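Local coordinates for periplasmic binding protein/LacI transcriptional regulator (Burkholderia multivorans, PDB 4YLE) that probably binds a simple sugar in the periplasm and delivers it to an ABC transporter, its natural ligand being unidentified, at residues K32-V38 against Q64-N70; G53-Y57 against A283-D288; N223-L227 against G249-V253; N211-S215 against A238-V242; L272-Y278 against P310-T315. All blocks are in the same frame, centred on the assembly; numbering follows the deposited sequence.

Interaction 1: residues K32-V38 against Q64-N70; sequences KPKVALV and QFDLITN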
# COMPACT_ATOMS: atom_id res chain seq x y z
N LYS A 32 30.01 7.10 2.48
CA LYS A 32 28.56 7.26 2.28
C LYS A 32 27.76 6.24 3.09
O LYS A 32 28.10 5.06 3.09
CB LYS A 32 28.15 7.06 0.81
CG LYS A 32 28.80 7.88 -0.26
CD LYS A 32 28.10 7.52 -1.58
CE LYS A 32 29.03 7.56 -2.78
NZ LYS A 32 28.42 6.84 -3.93
N PRO A 33 26.65 6.66 3.72
CA PRO A 33 25.76 5.62 4.26
C PRO A 33 25.19 4.75 3.16
O PRO A 33 24.92 5.25 2.05
CB PRO A 33 24.64 6.42 4.94
CG PRO A 33 25.05 7.85 4.90
CD PRO A 33 26.05 8.00 3.82
N LYS A 34 24.96 3.48 3.48
CA LYS A 34 24.31 2.55 2.55
C LYS A 34 22.90 2.27 3.07
O LYS A 34 22.71 1.83 4.20
CB LYS A 34 25.11 1.26 2.41
CG LYS A 34 24.76 0.42 1.17
CD LYS A 34 25.95 -0.45 0.70
CE LYS A 34 25.85 -1.92 1.15
NZ LYS A 34 26.48 -2.87 0.18
N VAL A 35 21.91 2.55 2.23
CA VAL A 35 20.50 2.43 2.62
C VAL A 35 19.83 1.34 1.80
O VAL A 35 19.97 1.32 0.58
CB VAL A 35 19.73 3.75 2.39
CG1 VAL A 35 18.28 3.62 2.82
CG2 VAL A 35 20.39 4.91 3.15
N ALA A 36 19.09 0.46 2.48
CA ALA A 36 18.32 -0.59 1.82
C ALA A 36 16.86 -0.20 1.79
O ALA A 36 16.31 0.18 2.83
CB ALA A 36 18.49 -1.92 2.56
N LEU A 37 16.26 -0.30 0.61
CA LEU A 37 14.79 -0.08 0.41
C LEU A 37 14.17 -1.42 0.13
O LEU A 37 14.46 -2.03 -0.90
CB LEU A 37 14.51 0.86 -0.75
CG LEU A 37 13.03 1.08 -1.08
CD1 LEU A 37 12.29 1.74 0.07
CD2 LEU A 37 12.89 1.94 -2.32
N VAL A 38 13.32 -1.89 1.06
CA VAL A 38 12.74 -3.23 0.98
C VAL A 38 11.25 -3.11 0.75
O VAL A 38 10.54 -2.60 1.59
CB VAL A 38 13.05 -4.02 2.26
CG1 VAL A 38 12.33 -5.39 2.29
CG2 VAL A 38 14.57 -4.20 2.39
N GLN A 64 25.83 11.37 -1.57
CA GLN A 64 25.25 11.43 -0.22
C GLN A 64 24.99 10.06 0.38
O GLN A 64 25.09 9.88 1.58
CB GLN A 64 23.92 12.17 -0.20
CG GLN A 64 23.96 13.68 -0.34
CD GLN A 64 22.56 14.29 -0.23
OE1 GLN A 64 21.64 13.67 0.35
NE2 GLN A 64 22.38 15.49 -0.79
N PHE A 65 24.61 9.11 -0.46
CA PHE A 65 24.30 7.76 -0.00
C PHE A 65 24.31 6.77 -1.16
O PHE A 65 24.22 7.16 -2.31
CB PHE A 65 22.95 7.72 0.74
CG PHE A 65 21.71 7.84 -0.16
CD1 PHE A 65 21.33 9.07 -0.66
CD2 PHE A 65 20.93 6.74 -0.45
CE1 PHE A 65 20.20 9.20 -1.47
CE2 PHE A 65 19.78 6.87 -1.25
CZ PHE A 65 19.42 8.10 -1.76
N ASP A 66 24.48 5.49 -0.82
CA ASP A 66 24.28 4.38 -1.76
C ASP A 66 22.95 3.73 -1.43
O ASP A 66 22.51 3.77 -0.30
CB ASP A 66 25.40 3.35 -1.66
CG ASP A 66 26.70 3.86 -2.22
OD1 ASP A 66 26.66 4.49 -3.30
OD2 ASP A 66 27.75 3.64 -1.57
N LEU A 67 22.33 3.11 -2.43
CA LEU A 67 20.95 2.59 -2.29
C LEU A 67 20.90 1.17 -2.79
O LEU A 67 21.35 0.90 -3.90
CB LEU A 67 19.96 3.45 -3.08
CG LEU A 67 18.52 2.93 -3.13
CD1 LEU A 67 17.89 3.03 -1.77
CD2 LEU A 67 17.66 3.65 -4.19
N ILE A 68 20.34 0.26 -1.99
CA ILE A 68 20.10 -1.12 -2.43
C ILE A 68 18.60 -1.34 -2.40
O ILE A 68 18.02 -1.18 -1.34
CB ILE A 68 20.78 -2.16 -1.49
CG1 ILE A 68 22.25 -1.83 -1.32
CG2 ILE A 68 20.56 -3.61 -2.01
CD1 ILE A 68 23.04 -1.77 -2.61
N THR A 69 17.99 -1.70 -3.53
CA THR A 69 16.53 -1.89 -3.58
C THR A 69 16.21 -3.36 -3.75
O THR A 69 16.95 -4.10 -4.39
CB THR A 69 15.85 -1.08 -4.73
OG1 THR A 69 16.24 -1.61 -6.00
CG2 THR A 69 16.23 0.35 -4.67
N ASN A 70 15.13 -3.81 -3.11
CA ASN A 70 14.71 -5.20 -3.24
C ASN A 70 13.22 -5.28 -3.04
O ASN A 70 12.66 -4.50 -2.29
CB ASN A 70 15.37 -6.11 -2.21
CG ASN A 70 16.80 -6.45 -2.56
OD1 ASN A 70 17.74 -6.04 -1.86
ND2 ASN A 70 16.99 -7.22 -3.62
O HOH W 1 28.08 3.13 1.09
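Lys32 reaches across to Asp66 at the start of two parallel strands, 34-38 and 66-70. Lys32 CB lies 4.0 Å from Phe65 CA. The chain then runs over the backbone at Phe65, just before the other strand, and Lys32 CD comes to 3.9 Å from Phe65 C. CE lies near Asp66 OD1. A bend at chi3 (-147°) helps to carry Lys32 NZ to the carboxylate, where it forms a salt bridge of 3.0 Å with Asp66 OD1. NZ sits on the syn side of that oxygen, 29° out of the carboxylate plane. It also bonds to the carbonyl of Ala62. Asp66 OD2 accepts a hydrogen bond from a water that also donates to Lys32 O. The two ends are therefore tied twice, directly and through water.

Beyond this the backbones pair in regular parallel register. Pro33 O accepts from Asp66 N, and Asp66 O from Val35 N. Val35 O then accepts from Ile68 N at 2.8 Å, and Ile68 O from Leu37 N. Leu37 O closes the series with Asn70 N.

Side chains alternate between the two faces. Val35, Leu37, Leu67 and Thr69 share the face packed by helices 45-60 and 279-295. There Leu67 CD1 lies 4.1 Å from Leu37 CB, and Val35 CG2 meets Phe65 CD2 obliquely. Ala36, Val38 and Asn70 face helix 78-90. Helix 45-60 links the strands, so the pair forms a beta-alpha-beta crossover at one edge of a sheet, as in the Rossmann-like lobes of periplasmic binding proteins.

Interaction 2: residues G53-Y57 against A283-D288; sequences GAKEY and AVFGID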
# COMPACT_ATOMS: atom_id res chain seq x y z
N GLY A 53 11.52 6.13 -8.36
CA GLY A 53 11.66 7.36 -7.59
C GLY A 53 12.88 7.37 -6.69
O GLY A 53 13.64 8.33 -6.63
N ALA A 54 13.06 6.28 -5.96
CA ALA A 54 14.18 6.14 -5.05
C ALA A 54 15.49 6.18 -5.82
O ALA A 54 16.44 6.85 -5.42
CB ALA A 54 14.07 4.83 -4.30
N LYS A 55 15.55 5.45 -6.93
CA LYS A 55 16.77 5.37 -7.72
C LYS A 55 17.10 6.73 -8.33
O LYS A 55 18.27 7.14 -8.35
CB LYS A 55 16.64 4.29 -8.79
CG LYS A 55 16.68 2.86 -8.22
CD LYS A 55 16.75 1.83 -9.35
CE LYS A 55 16.73 0.40 -8.85
NZ LYS A 55 17.84 0.11 -7.90
N GLU A 56 16.09 7.44 -8.79
CA GLU A 56 16.31 8.78 -9.33
C GLU A 56 16.83 9.72 -8.25
O GLU A 56 17.74 10.54 -8.49
CB GLU A 56 15.03 9.29 -9.94
CG GLU A 56 14.75 8.58 -11.24
CD GLU A 56 13.31 8.66 -11.64
OE1 GLU A 56 12.60 9.50 -11.05
OE2 GLU A 56 12.90 7.88 -12.53
N TYR A 57 16.29 9.58 -7.06
CA TYR A 57 16.74 10.35 -5.92
C TYR A 57 18.20 10.06 -5.58
O TYR A 57 18.97 10.99 -5.33
CB TYR A 57 15.87 10.08 -4.70
CG TYR A 57 16.18 10.98 -3.54
CD1 TYR A 57 16.03 12.35 -3.68
CD2 TYR A 57 16.62 10.49 -2.34
CE1 TYR A 57 16.30 13.20 -2.65
CE2 TYR A 57 16.90 11.34 -1.28
CZ TYR A 57 16.72 12.70 -1.46
OH TYR A 57 16.98 13.61 -0.46
N ALA A 283 9.04 6.59 -0.41
CA ALA A 283 10.37 6.01 -0.35
C ALA A 283 11.43 7.11 -0.15
O ALA A 283 12.38 6.94 0.62
CB ALA A 283 10.68 5.22 -1.56
N VAL A 284 11.30 8.21 -0.88
CA VAL A 284 12.28 9.28 -0.77
C VAL A 284 12.26 9.87 0.65
O VAL A 284 13.32 10.09 1.25
CB VAL A 284 12.06 10.38 -1.84
CG1 VAL A 284 12.89 11.62 -1.57
CG2 VAL A 284 12.41 9.82 -3.24
N PHE A 285 11.08 10.09 1.20
CA PHE A 285 10.97 10.73 2.51
C PHE A 285 11.43 9.70 3.54
O PHE A 285 12.00 10.04 4.56
CB PHE A 285 9.54 11.19 2.81
CG PHE A 285 9.14 12.50 2.18
CD1 PHE A 285 9.72 12.97 1.02
CD2 PHE A 285 8.12 13.23 2.76
CE1 PHE A 285 9.31 14.17 0.46
CE2 PHE A 285 7.72 14.42 2.21
CZ PHE A 285 8.31 14.89 1.07
N GLY A 286 11.18 8.42 3.28
CA GLY A 286 11.70 7.39 4.16
C GLY A 286 13.22 7.40 4.21
O GLY A 286 13.83 7.36 5.28
N ILE A 287 13.83 7.41 3.02
CA ILE A 287 15.29 7.48 2.90
C ILE A 287 15.81 8.75 3.60
O ILE A 287 16.74 8.67 4.39
CB ILE A 287 15.72 7.45 1.42
CG1 ILE A 287 15.41 6.09 0.81
CG2 ILE A 287 17.22 7.75 1.29
CD1 ILE A 287 15.43 6.04 -0.72
N ASP A 288 15.18 9.90 3.34
CA ASP A 288 15.64 11.16 3.96
C ASP A 288 15.58 11.09 5.48
O ASP A 288 16.49 11.57 6.17
CB ASP A 288 14.82 12.34 3.47
CG ASP A 288 15.34 12.95 2.18
OD1 ASP A 288 16.49 12.62 1.77
OD2 ASP A 288 14.61 13.79 1.60
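Two helices on the same face of a lobe's beta sheet meet here, with Tyr57 of helix 45-60 laid against Val284 and Asp288 of helix 279-295. Val284 CG1 stands almost exactly over the centre of the Tyr57 ring, 3.7 Å from the centroid and 4° off the ring normal. This is a CH-pi contact. The other methyl, Val284 CG2, lies 3.8 Å from Tyr57 CB. The first torsion of Tyr57 sets CG anti to N (chi1 -172°), which carries the ring across to helix 279-295.

The axes of the short helix segments come within 9.4 Å, at 49° to each other. Both helices pack on the sheet of this alpha/beta lobe: Ala54 and Ala283 touch Leu37 of strand 34-39, while Ala54 and Ile287 touch Leu67 of strand 66-72. Close to the sheet, Ala54 CB meets Ile287 CD1 at 4.0 Å. Small residues line this part, and Ala54 CB is 4.4 Å from Ala283 CB.

The polar end is different. Tyr57 OH donates a very short hydrogen bond of 2.5 Å to Asp288 OD1, which lies at the ring edge. Ile287 CG2 approaches the same ring near its plane, 4.4 Å from Tyr57 CE2.

Interaction 3: residues N223-L227 against G249-V253; sequences NLKAL and GKVYV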
# COMPACT_ATOMS: atom_id res chain seq x y z
N ASN A 223 -27.90 -7.54 -7.84
CA ASN A 223 -28.20 -6.12 -7.77
C ASN A 223 -27.01 -5.25 -7.33
O ASN A 223 -27.18 -4.08 -7.03
CB ASN A 223 -29.37 -5.90 -6.82
CG ASN A 223 -30.55 -6.80 -7.15
OD1 ASN A 223 -30.90 -7.71 -6.40
ND2 ASN A 223 -31.16 -6.53 -8.28
N LEU A 224 -25.81 -5.82 -7.32
CA LEU A 224 -24.63 -5.09 -6.92
C LEU A 224 -24.41 -3.86 -7.79
O LEU A 224 -24.54 -3.93 -9.01
CB LEU A 224 -23.39 -5.98 -6.99
CG LEU A 224 -22.26 -5.49 -6.09
CD1 LEU A 224 -22.61 -5.80 -4.65
CD2 LEU A 224 -20.93 -6.13 -6.48
N LYS A 225 -24.07 -2.73 -7.16
CA LYS A 225 -23.91 -1.48 -7.91
C LYS A 225 -22.47 -0.99 -8.01
O LYS A 225 -22.16 -0.18 -8.87
CB LYS A 225 -24.75 -0.39 -7.27
CG LYS A 225 -26.22 -0.66 -7.34
CD LYS A 225 -26.74 -0.43 -8.74
CE LYS A 225 -28.26 -0.38 -8.75
NZ LYS A 225 -28.79 0.07 -10.06
N ALA A 226 -21.59 -1.48 -7.13
CA ALA A 226 -20.21 -1.05 -7.16
C ALA A 226 -19.30 -2.02 -6.43
O ALA A 226 -19.72 -2.75 -5.54
CB ALA A 226 -20.07 0.32 -6.54
N LEU A 227 -18.05 -1.99 -6.85
CA LEU A 227 -16.98 -2.73 -6.21
C LEU A 227 -15.91 -1.74 -5.80
O LEU A 227 -15.35 -1.06 -6.65
CB LEU A 227 -16.40 -3.75 -7.16
CG LEU A 227 -17.36 -4.90 -7.49
CD1 LEU A 227 -17.07 -5.54 -8.86
CD2 LEU A 227 -17.35 -5.94 -6.39
N GLY A 249 -20.46 -0.78 -17.43
CA GLY A 249 -21.36 0.36 -17.50
C GLY A 249 -22.50 0.35 -16.50
O GLY A 249 -23.23 1.33 -16.41
N LYS A 250 -22.63 -0.73 -15.73
CA LYS A 250 -23.72 -0.89 -14.77
C LYS A 250 -23.23 -1.07 -13.33
O LYS A 250 -23.99 -0.93 -12.37
CB LYS A 250 -24.57 -2.08 -15.16
CG LYS A 250 -25.24 -1.92 -16.54
CD LYS A 250 -26.10 -3.11 -16.89
CE LYS A 250 -26.93 -2.87 -18.16
NZ LYS A 250 -26.12 -2.38 -19.32
N VAL A 251 -21.95 -1.40 -13.19
CA VAL A 251 -21.33 -1.62 -11.89
C VAL A 251 -20.08 -0.78 -11.86
O VAL A 251 -19.22 -0.92 -12.73
CB VAL A 251 -20.99 -3.11 -11.65
CG1 VAL A 251 -20.21 -3.30 -10.32
CG2 VAL A 251 -22.26 -3.94 -11.65
N TYR A 252 -20.02 0.15 -10.92
CA TYR A 252 -18.86 1.01 -10.77
C TYR A 252 -17.71 0.27 -10.11
O TYR A 252 -17.92 -0.59 -9.25
CB TYR A 252 -19.21 2.25 -9.94
CG TYR A 252 -20.07 3.26 -10.67
CD1 TYR A 252 -19.55 3.98 -11.73
CD2 TYR A 252 -21.37 3.52 -10.27
CE1 TYR A 252 -20.30 4.94 -12.39
CE2 TYR A 252 -22.14 4.46 -10.94
CZ TYR A 252 -21.59 5.17 -12.00
OH TYR A 252 -22.35 6.11 -12.67
N VAL A 253 -16.50 0.63 -10.52
CA VAL A 253 -15.28 0.15 -9.86
C VAL A 253 -14.40 1.33 -9.44
O VAL A 253 -14.15 2.24 -10.24
CB VAL A 253 -14.46 -0.77 -10.79
CG1 VAL A 253 -13.16 -1.19 -10.14
CG2 VAL A 253 -15.26 -1.97 -11.21
O HOH W 2 -23.88 1.01 -10.65
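Lys250 and Lys225 of the facing segment share a water, which donates to Lys250 O at 2.6 Å and to Lys225 O at 2.7 Å. This bridge lies beside the parallel pairing of Ala226 with Tyr252 and Leu227 with Val253. Helix 232-244 connects the two strands, so they belong to a beta-alpha-beta unit of the parallel sheet in this alpha/beta lobe.

Val251 comes next and wedges its two methyls against the other segment. Val251 CG2 lies 3.5 Å from Leu224 O, and Val251 CG1 lies 4.1 Å from Leu227 CD1. A trans first torsion (chi1 174°) also sets CG1 against Ala226 CA. Leu218 of helix 207-220 and Val242 of helix 232-244 pack on Val251.

Tyr252 begins the hydrogen-bonded pairing. Tyr252 N donates to Lys225 O at 3.0 Å, tilted 30° from the carbonyl plane. Lys225 O thus receives both this N-H and the water. Tyr252 O accepts from Leu227 N at 2.8 Å. Ala226 and Tyr252 share the face on which Leu157 of helix 146-160 packs, with their CB atoms 4.0 Å apart.

Val253 pairs with Leu227 on the other face. Val253 CA approaches Leu227 O at 3.4 Å in a C-H...O contact.

Interaction 4: residues N211-S215 against A238-V242; sequences NAVAS and AVSAV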
# COMPACT_ATOMS: atom_id res chain seq x y z
N ASN A 211 -10.00 -10.53 -8.99
CA ASN A 211 -10.95 -10.96 -10.01
C ASN A 211 -11.85 -12.05 -9.47
O ASN A 211 -13.07 -12.02 -9.69
CB ASN A 211 -10.21 -11.45 -11.26
CG ASN A 211 -11.15 -12.05 -12.29
OD1 ASN A 211 -11.28 -13.27 -12.39
ND2 ASN A 211 -11.83 -11.20 -13.05
N ALA A 212 -11.27 -13.02 -8.77
CA ALA A 212 -12.07 -14.15 -8.28
C ALA A 212 -13.11 -13.66 -7.29
O ALA A 212 -14.28 -14.06 -7.37
CB ALA A 212 -11.19 -15.21 -7.63
N VAL A 213 -12.69 -12.83 -6.34
CA VAL A 213 -13.60 -12.19 -5.38
C VAL A 213 -14.69 -11.34 -6.02
O VAL A 213 -15.86 -11.46 -5.65
CB VAL A 213 -12.80 -11.33 -4.40
CG1 VAL A 213 -13.72 -10.46 -3.51
CG2 VAL A 213 -11.95 -12.26 -3.55
N ALA A 214 -14.32 -10.46 -6.95
CA ALA A 214 -15.30 -9.62 -7.64
C ALA A 214 -16.34 -10.49 -8.34
O ALA A 214 -17.55 -10.21 -8.31
CB ALA A 214 -14.60 -8.70 -8.65
N SER A 215 -15.88 -11.55 -8.99
CA SER A 215 -16.77 -12.46 -9.71
C SER A 215 -17.74 -13.14 -8.77
O SER A 215 -18.94 -13.28 -9.09
CB SER A 215 -15.96 -13.48 -10.49
OG SER A 215 -15.40 -12.86 -11.65
N ALA A 238 -11.29 -6.61 -10.84
CA ALA A 238 -12.75 -6.35 -10.76
C ALA A 238 -13.34 -5.86 -12.10
O ALA A 238 -14.42 -6.29 -12.50
CB ALA A 238 -13.02 -5.34 -9.64
N VAL A 239 -12.61 -5.01 -12.82
CA VAL A 239 -13.00 -4.59 -14.16
C VAL A 239 -13.18 -5.81 -15.10
O VAL A 239 -14.20 -5.92 -15.81
CB VAL A 239 -11.94 -3.59 -14.75
CG1 VAL A 239 -12.07 -3.45 -16.27
CG2 VAL A 239 -12.13 -2.26 -14.11
N SER A 240 -12.25 -6.76 -15.06
CA SER A 240 -12.42 -8.00 -15.82
C SER A 240 -13.65 -8.79 -15.41
O SER A 240 -14.33 -9.39 -16.26
CB SER A 240 -11.19 -8.89 -15.66
OG SER A 240 -10.06 -8.28 -16.26
N ALA A 241 -13.93 -8.84 -14.11
CA ALA A 241 -15.07 -9.61 -13.64
C ALA A 241 -16.38 -8.95 -14.08
O ALA A 241 -17.33 -9.64 -14.47
CB ALA A 241 -15.02 -9.76 -12.10
N VAL A 242 -16.43 -7.62 -14.01
CA VAL A 242 -17.61 -6.88 -14.42
C VAL A 242 -17.87 -7.11 -15.90
O VAL A 242 -18.99 -7.42 -16.27
CB VAL A 242 -17.45 -5.37 -14.11
CG1 VAL A 242 -18.54 -4.55 -14.73
CG2 VAL A 242 -17.46 -5.14 -12.60
O HOH W 3 -13.45 -12.50 -15.03
O HOH W 4 -17.67 -12.16 -13.49
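The Asn211 amide is the flat group here, and it meets segment 238-242 of helix 232-244 through its nitrogen. Asn211 ND2 lies 3.5 Å from Ser240 CB and also packs near Ala241 CB. Asn211 ND2 is 3.3 Å from Ala241 N, but both are donors and do not bond. Asn211 ND2 donates instead to Gly237 O, just before the segment, and to a water oxygen at 2.9 Å. That water bonds only weakly to Ser240 O. An extended first torsion (chi1 174°) carries the amide across to the second helix.

The rest of the contact is made of small side chains. Ala214 CB touches Ala241 CB at 3.6 Å and Ala238 CB at 3.8 Å. Ser215 OG lies 3.2 Å from Ala241 CB. A second water bonds to Ser215 OG and donates to Ala241 O at 2.7 Å, joining the two helices at this end.

These alanines permit a close approach. The short helix axes come within 7.9 Å and cross at -41°.

Helices 207-220 and 232-244 lie on the same face of the four-stranded parallel sheet. Leu227 of strand 226-229 packs against Ala214, Ala238 and Val242, while Leu218 of helix 207-220 touches Ala241 and Val242.

Interaction 5: residues L272-Y278 against P310-T315; sequences LATADQY and PVDLVT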
# COMPACT_ATOMS: atom_id res chain seq x y z
N LEU A 272 -14.00 4.28 -12.14
CA LEU A 272 -14.53 5.59 -11.82
C LEU A 272 -13.57 6.52 -11.07
O LEU A 272 -13.58 7.74 -11.28
CB LEU A 272 -15.82 5.42 -11.00
CG LEU A 272 -16.44 6.71 -10.47
CD1 LEU A 272 -17.09 7.46 -11.64
CD2 LEU A 272 -17.45 6.43 -9.36
N ALA A 273 -12.78 5.96 -10.17
CA ALA A 273 -11.85 6.76 -9.39
C ALA A 273 -10.77 5.89 -8.80
O ALA A 273 -10.96 4.70 -8.61
CB ALA A 273 -12.57 7.50 -8.28
N THR A 274 -9.64 6.53 -8.51
CA THR A 274 -8.56 5.90 -7.77
C THR A 274 -7.96 7.00 -6.89
O THR A 274 -8.57 8.04 -6.72
CB THR A 274 -7.52 5.29 -8.70
OG1 THR A 274 -6.54 4.57 -7.94
CG2 THR A 274 -6.82 6.34 -9.57
N ALA A 275 -6.78 6.77 -6.32
CA ALA A 275 -6.15 7.78 -5.47
C ALA A 275 -4.67 7.68 -5.66
O ALA A 275 -4.14 6.58 -5.81
CB ALA A 275 -6.51 7.61 -4.01
N ASP A 276 -4.00 8.83 -5.63
CA ASP A 276 -2.55 8.82 -5.70
C ASP A 276 -2.04 8.99 -4.28
O ASP A 276 -2.36 9.97 -3.62
CB ASP A 276 -2.03 9.90 -6.63
CG ASP A 276 -0.63 9.60 -7.15
OD1 ASP A 276 0.15 8.95 -6.42
OD2 ASP A 276 -0.30 10.01 -8.28
N GLN A 277 -1.27 8.01 -3.81
CA GLN A 277 -0.65 8.06 -2.48
C GLN A 277 0.86 8.20 -2.59
O GLN A 277 1.58 8.03 -1.60
CB GLN A 277 -1.01 6.83 -1.63
CG GLN A 277 -0.55 5.52 -2.26
CD GLN A 277 -0.51 4.35 -1.28
OE1 GLN A 277 -0.17 4.52 -0.13
NE2 GLN A 277 -0.84 3.15 -1.76
N TYR A 278 1.33 8.53 -3.79
CA TYR A 278 2.69 9.01 -3.97
C TYR A 278 3.77 8.05 -3.45
O TYR A 278 4.51 8.31 -2.47
CB TYR A 278 2.79 10.38 -3.32
CG TYR A 278 1.73 11.31 -3.90
CD1 TYR A 278 1.76 11.66 -5.24
CD2 TYR A 278 0.71 11.84 -3.12
CE1 TYR A 278 0.79 12.50 -5.79
CE2 TYR A 278 -0.25 12.70 -3.66
CZ TYR A 278 -0.20 13.02 -5.00
OH TYR A 278 -1.14 13.89 -5.55
N PRO A 310 0.57 12.82 1.69
CA PRO A 310 -0.80 13.08 1.26
C PRO A 310 -1.39 12.02 0.33
O PRO A 310 -0.68 11.24 -0.27
CB PRO A 310 -0.69 14.41 0.53
CG PRO A 310 0.71 14.39 -0.03
CD PRO A 310 1.53 13.71 1.01
N VAL A 311 -2.71 12.04 0.23
CA VAL A 311 -3.43 11.20 -0.72
C VAL A 311 -4.44 12.07 -1.49
O VAL A 311 -5.23 12.77 -0.88
CB VAL A 311 -4.17 10.08 -0.02
CG1 VAL A 311 -4.93 9.25 -1.05
CG2 VAL A 311 -3.22 9.20 0.75
N ASP A 312 -4.40 12.03 -2.81
CA ASP A 312 -5.35 12.79 -3.61
C ASP A 312 -6.21 11.90 -4.48
O ASP A 312 -5.75 10.92 -5.07
CB ASP A 312 -4.63 13.78 -4.49
CG ASP A 312 -3.94 14.85 -3.68
OD1 ASP A 312 -4.65 15.59 -2.99
OD2 ASP A 312 -2.70 14.91 -3.72
N LEU A 313 -7.48 12.30 -4.58
CA LEU A 313 -8.42 11.65 -5.46
C LEU A 313 -8.03 11.87 -6.92
O LEU A 313 -7.64 12.98 -7.29
CB LEU A 313 -9.81 12.20 -5.18
CG LEU A 313 -10.95 11.80 -6.11
CD1 LEU A 313 -11.28 10.37 -5.90
CD2 LEU A 313 -12.16 12.65 -5.79
N VAL A 314 -8.10 10.80 -7.71
CA VAL A 314 -7.87 10.87 -9.14
C VAL A 314 -9.08 10.32 -9.88
O VAL A 314 -9.51 9.21 -9.61
CB VAL A 314 -6.64 10.10 -9.55
CG1 VAL A 314 -6.43 10.17 -11.05
CG2 VAL A 314 -5.43 10.64 -8.79
N THR A 315 -9.62 11.13 -10.79
CA THR A 315 -10.73 10.75 -11.65
C THR A 315 -10.40 11.11 -13.11
O THR A 315 -9.26 11.45 -13.42
CB THR A 315 -12.00 11.47 -11.27
OG1 THR A 315 -11.80 12.88 -11.44
CG2 THR A 315 -12.35 11.19 -9.83
O HOH W 5 1.00 9.24 0.77
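Thr274 and Val314 form the close-packed part of an antiparallel strand pair in the mixed sheet. The pair lies near the ligand, consistent with the crossover region between the lobes of periplasmic binding proteins. Thr274 N donates to Val314 O at 2.9 Å, and Val314 N returns a bond to Thr274 O. The return bond is less well aimed, with its donor 45° out of the carbonyl plane. Asp276 and Asp312 repeat the double exchange, Asp276 N to Asp312 O being 2.8 Å. On one face Thr274 CG2 lies beside Val314 CB at 3.8 Å. On the other, Ala275 CB meets Val311 CG1 at 3.7 Å, and Val153 of helix 146-160 also covers Ala275.

Thr315 lies at an exposed end, where its CG2 methyl is 4.0 Å from Ala273 CB. The Pro310 end is polar and water-bridged, one water donating to both Gln277 O and Pro310 O. Here Tyr278 presents its ring edge to Pro310 O, and Tyr278 OH donates to the anti lone pair of Asp312 OD2 at 2.6 Å. Asp276 OD1 accepts from Tyr278 N at 2.9 Å, an Asx turn ahead of helix 279-295.

Gln277 NE2 bonds to Asp257 and to the bound unidentified ligand. Asp312 accepts from the Tyr278 hydroxyl and Asp276 from its backbone N, which probably steadies the turn beside Gln277.

Interactions 1 and 2 build one side of a lobe: helix 45-60 of interaction 2 connects the strands of interaction 1, and Leu37 CD2 packs on Ala54 CB at 3.7 Å. Interactions 3 and 4 are coupled similarly on the opposite side of the chain's centre, where Leu227 CD1 meets Val242 CG2 at 3.8 Å. The centres of interactions 1 and 3 are about 44 Å apart. Interaction 5 lies between. It reaches the sheet of interaction 1, and its Leu272 N bonds to Val253 O of interaction 3 at 2.8 Å. The side chain of Gln277 is about 3 Å from the unknown ligand, whereas the nearest in other interactions are about 12 to 14 Å away.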